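Local atomic coordinates of ribosomal protein S2-related protein (Deinococcus radiodurans, PDB entry 2JH3), a protein that binds a [4Fe-4S] cluster in a multi-domain chain with a chelatase-like fold and may act as a sirohydrochlorin ferrochelatase. Residues A[4-9]-A[68-73]. Residues are numbered along the deposited sequence; the frame is centred on the assembly and turned at random.
Sequences RSLVLI and TVVPVF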
ATOM      1  N   ARG A   4      28.520  -6.767  27.597  1.00 31.91           N
ATOM      2  CA  ARG A   4      27.441  -5.811  27.785  1.00 32.61           C
ATOM      3  C   ARG A   4      26.920  -5.098  26.542  1.00 29.89           C
ATOM      4  O   ARG A   4      27.646  -4.869  25.592  1.00 29.39           O
ATOM      5  CB  ARG A   4      27.753  -4.827  28.902  1.00 34.23           C
ATOM      6  CG  ARG A   4      29.054  -4.072  28.849  1.00 38.93           C
ATOM      7  CD  ARG A   4      29.066  -2.952  29.946  1.00 41.58           C
ATOM      8  NE  ARG A   4      29.323  -3.374  31.325  1.00 48.22           N
ATOM      9  CZ  ARG A   4      28.811  -2.794  32.445  1.00 49.73           C
ATOM     10  NH1 ARG A   4      27.932  -1.768  32.394  1.00 50.44           N
ATOM     11  NH2 ARG A   4      29.144  -3.279  33.659  1.00 50.02           N
ATOM     12  N   SER A   5      25.627  -4.774  26.586  1.00 28.33           N
ATOM     13  CA  SER A   5      24.939  -4.125  25.454  1.00 26.72           C
ATOM     14  C   SER A   5      24.573  -2.675  25.806  1.00 24.98           C
ATOM     15  O   SER A   5      24.150  -2.344  26.924  1.00 22.88           O
ATOM     16  CB  SER A   5      23.606  -4.870  25.066  1.00 28.43           C
ATOM     17  OG  SER A   5      23.751  -6.292  24.927  1.00 30.01           O
ATOM     18  N   LEU A   6      24.672  -1.811  24.815  1.00 23.93           N
ATOM     19  CA  LEU A   6      24.230  -0.411  24.996  1.00 23.45           C
ATOM     20  C   LEU A   6      23.046  -0.249  24.059  1.00 22.03           C
ATOM     21  O   LEU A   6      23.117  -0.667  22.931  1.00 24.49           O
ATOM     22  CB  LEU A   6      25.364   0.504  24.583  1.00 22.99           C
ATOM     23  CG  LEU A   6      25.063   2.004  24.593  1.00 20.25           C
ATOM     24  CD1 LEU A   6      24.639   2.485  26.014  1.00 17.85           C
ATOM     25  CD2 LEU A   6      26.310   2.675  24.146  1.00 24.39           C
ATOM     26  N   VAL A   7      21.959   0.292  24.562  1.00 22.16           N
ATOM     27  CA  VAL A   7      20.784   0.591  23.775  1.00 21.46           C
ATOM     28  C   VAL A   7      20.546   2.087  23.793  1.00 20.99           C
ATOM     29  O   VAL A   7      20.420   2.678  24.852  1.00 20.04           O
ATOM     30  CB  VAL A   7      19.576  -0.065  24.360  1.00 21.21           C
ATOM     31  CG1 VAL A   7      18.303   0.407  23.672  1.00 18.78           C
ATOM     32  CG2 VAL A   7      19.729  -1.595  24.291  1.00 24.16           C
ATOM     33  N   LEU A   8      20.594   2.704  22.611  1.00 21.18           N
ATOM     34  CA  LEU A   8      20.196   4.118  22.425  1.00 20.97           C
ATOM     35  C   LEU A   8      18.736   4.282  21.976  1.00 21.16           C
ATOM     36  O   LEU A   8      18.280   3.628  20.993  1.00 21.78           O
ATOM     37  CB  LEU A   8      21.146   4.772  21.418  1.00 20.61           C
ATOM     38  CG  LEU A   8      22.636   4.692  21.705  1.00 21.76           C
ATOM     39  CD1 LEU A   8      23.366   5.547  20.724  1.00 27.25           C
ATOM     40  CD2 LEU A   8      22.979   5.071  23.113  1.00 22.28           C
ATOM     41  N   ILE A   9      17.997   5.163  22.656  1.00 20.60           N
ATOM     42  CA  ILE A   9      16.560   5.385  22.405  1.00 21.68           C
ATOM     43  C   ILE A   9      16.299   6.763  21.849  1.00 21.05           C
ATOM     44  O   ILE A   9      16.626   7.789  22.487  1.00 20.99           O
ATOM     45  CB  ILE A   9      15.685   5.318  23.676  1.00 22.32           C
ATOM     46  CG1 ILE A   9      15.887   4.005  24.399  1.00 26.19           C
ATOM     47  CG2 ILE A   9      14.219   5.528  23.323  1.00 24.39           C
ATOM     48  CD1 ILE A   9      15.609   2.840  23.528  1.00 26.07           C
ATOM     49  N   THR A  68      22.488  -1.295  29.169  1.00 23.97           N
ATOM     50  CA  THR A  68      22.399   0.116  29.584  1.00 22.78           C
ATOM     51  C   THR A  68      21.560   0.781  28.495  1.00 21.25           C
ATOM     52  O   THR A  68      21.855   0.610  27.290  1.00 21.48           O
ATOM     53  CB  THR A  68      23.810   0.789  29.681  1.00 22.89           C
ATOM     54  OG1 THR A  68      24.615   0.055  30.571  1.00 26.41           O
ATOM     55  CG2 THR A  68      23.695   2.217  30.198  1.00 22.48           C
ATOM     56  N   VAL A  69      20.517   1.478  28.916  1.00 21.24           N
ATOM     57  CA  VAL A  69      19.601   2.149  28.003  1.00 20.53           C
ATOM     58  C   VAL A  69      19.753   3.659  28.220  1.00 19.88           C
ATOM     59  O   VAL A  69      19.411   4.154  29.297  1.00 19.61           O
ATOM     60  CB  VAL A  69      18.167   1.736  28.258  1.00 19.32           C
ATOM     61  CG1 VAL A  69      17.193   2.405  27.354  1.00 21.48           C
ATOM     62  CG2 VAL A  69      18.037   0.189  28.096  1.00 17.59           C
ATOM     63  N   VAL A  70      20.232   4.338  27.189  1.00 19.33           N
ATOM     64  CA  VAL A  70      20.334   5.830  27.217  1.00 20.83           C
ATOM     65  C   VAL A  70      19.321   6.508  26.285  1.00 19.99           C
ATOM     66  O   VAL A  70      19.380   6.329  25.051  1.00 20.80           O
ATOM     67  CB  VAL A  70      21.740   6.296  26.800  1.00 21.60           C
ATOM     68  CG1 VAL A  70      21.882   7.900  26.850  1.00 22.68           C
ATOM     69  CG2 VAL A  70      22.825   5.654  27.684  1.00 24.33           C
ATOM     70  N   PRO A  71      18.457   7.381  26.831  1.00 20.87           N
ATOM     71  CA  PRO A  71      17.618   8.225  26.002  1.00 22.23           C
ATOM     72  C   PRO A  71      18.324   9.384  25.279  1.00 23.52           C
ATOM     73  O   PRO A  71      18.776  10.331  25.932  1.00 24.41           O
ATOM     74  CB  PRO A  71      16.577   8.799  27.013  1.00 21.71           C
ATOM     75  CG  PRO A  71      16.657   7.909  28.177  1.00 20.33           C
ATOM     76  CD  PRO A  71      18.113   7.565  28.246  1.00 21.35           C
ATOM     77  N   VAL A  72      18.345   9.327  23.944  1.00 22.86           N
ATOM     78  CA  VAL A  72      18.868  10.411  23.104  1.00 24.55           C
ATOM     79  C   VAL A  72      17.742  11.453  22.925  1.00 25.72           C
ATOM     80  O   VAL A  72      17.125  11.571  21.861  1.00 27.94           O
ATOM     81  CB  VAL A  72      19.429   9.852  21.746  1.00 24.92           C
ATOM     82  CG1 VAL A  72      20.137  10.983  20.911  1.00 25.68           C
ATOM     83  CG2 VAL A  72      20.443   8.808  22.011  1.00 25.95           C
ATOM     84  N   PHE A  73      17.424  12.125  24.036  1.00 25.12           N
ATOM     85  CA  PHE A  73      16.416  13.155  24.119  1.00 26.21           C
ATOM     86  C   PHE A  73      17.083  14.332  24.827  1.00 27.58           C
ATOM     87  O   PHE A  73      17.869  14.156  25.784  1.00 23.54           O
ATOM     88  CB  PHE A  73      15.190  12.753  24.943  1.00 25.79           C
ATOM     89  CG  PHE A  73      14.279  11.774  24.236  1.00 24.82           C
ATOM     90  CD1 PHE A  73      13.016  12.158  23.824  1.00 24.66           C
ATOM     91  CD2 PHE A  73      14.711  10.479  23.961  1.00 23.79           C
ATOM     92  CE1 PHE A  73      12.183  11.266  23.159  1.00 25.80           C
ATOM     93  CE2 PHE A  73      13.876   9.582  23.322  1.00 25.83           C
ATOM     94  CZ  PHE A  73      12.613   9.988  22.916  1.00 25.86           C
TER
HETATM   95  O   HOH W   1      25.405  -2.614  29.797  1.00 35.44           O
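I9 sets CG1 beside its own backbone N (chi1 -55°) and V69 sets CG1 beside its carbonyl carbon, and these two torsions bring the branches together on one face of a parallel strand pair. I9 CG1 lies 3.6 Å from V69 CG1, the closest apolar approach between the segments, and the two side chains cross at a slant. On the same face V69 turns its other methyl, CG2, to CB of V7. The face bearing L6, L8, T68 and V70 is filled differently: L6 CD1 reaches along the sheet to V70 CG2 at 4.0 Å, whereas L8 lies beside V70, pointing the same way, with CD2 against its CB.

The backbone evidence for parallel pairing is direct. Amides of T68, V7, V70 and I9 donate in turn to the carbonyls of S5, T68, V7 and V70, alternating between strands. The V7 N to T68 O bond, 2.7 Å, is nearly straight at 171°, while I9 N meets V70 O tilted 31° from the carbonyl plane.

I9 O takes V72 N at 2.7 Å through a more bent bond. V72 centres an inverse gamma turn, and the edge of the F73 ring also meets this oxygen, CE2 coming within 3.4 Å of I9 O. At the other end a water donates to S5 O and is hydrogen-bonded to T68 OG1.

In the order of the mixed sheet, strand 5-10 runs between 43-48 and 66-71, the latter being followed by 108-112, as befits the chelatase-type alpha/beta core. Helix 253-262 packs on L6, L8, T68 and V70; beyond the opposite face, helix 78-88 meets I9 and also F73 through L84.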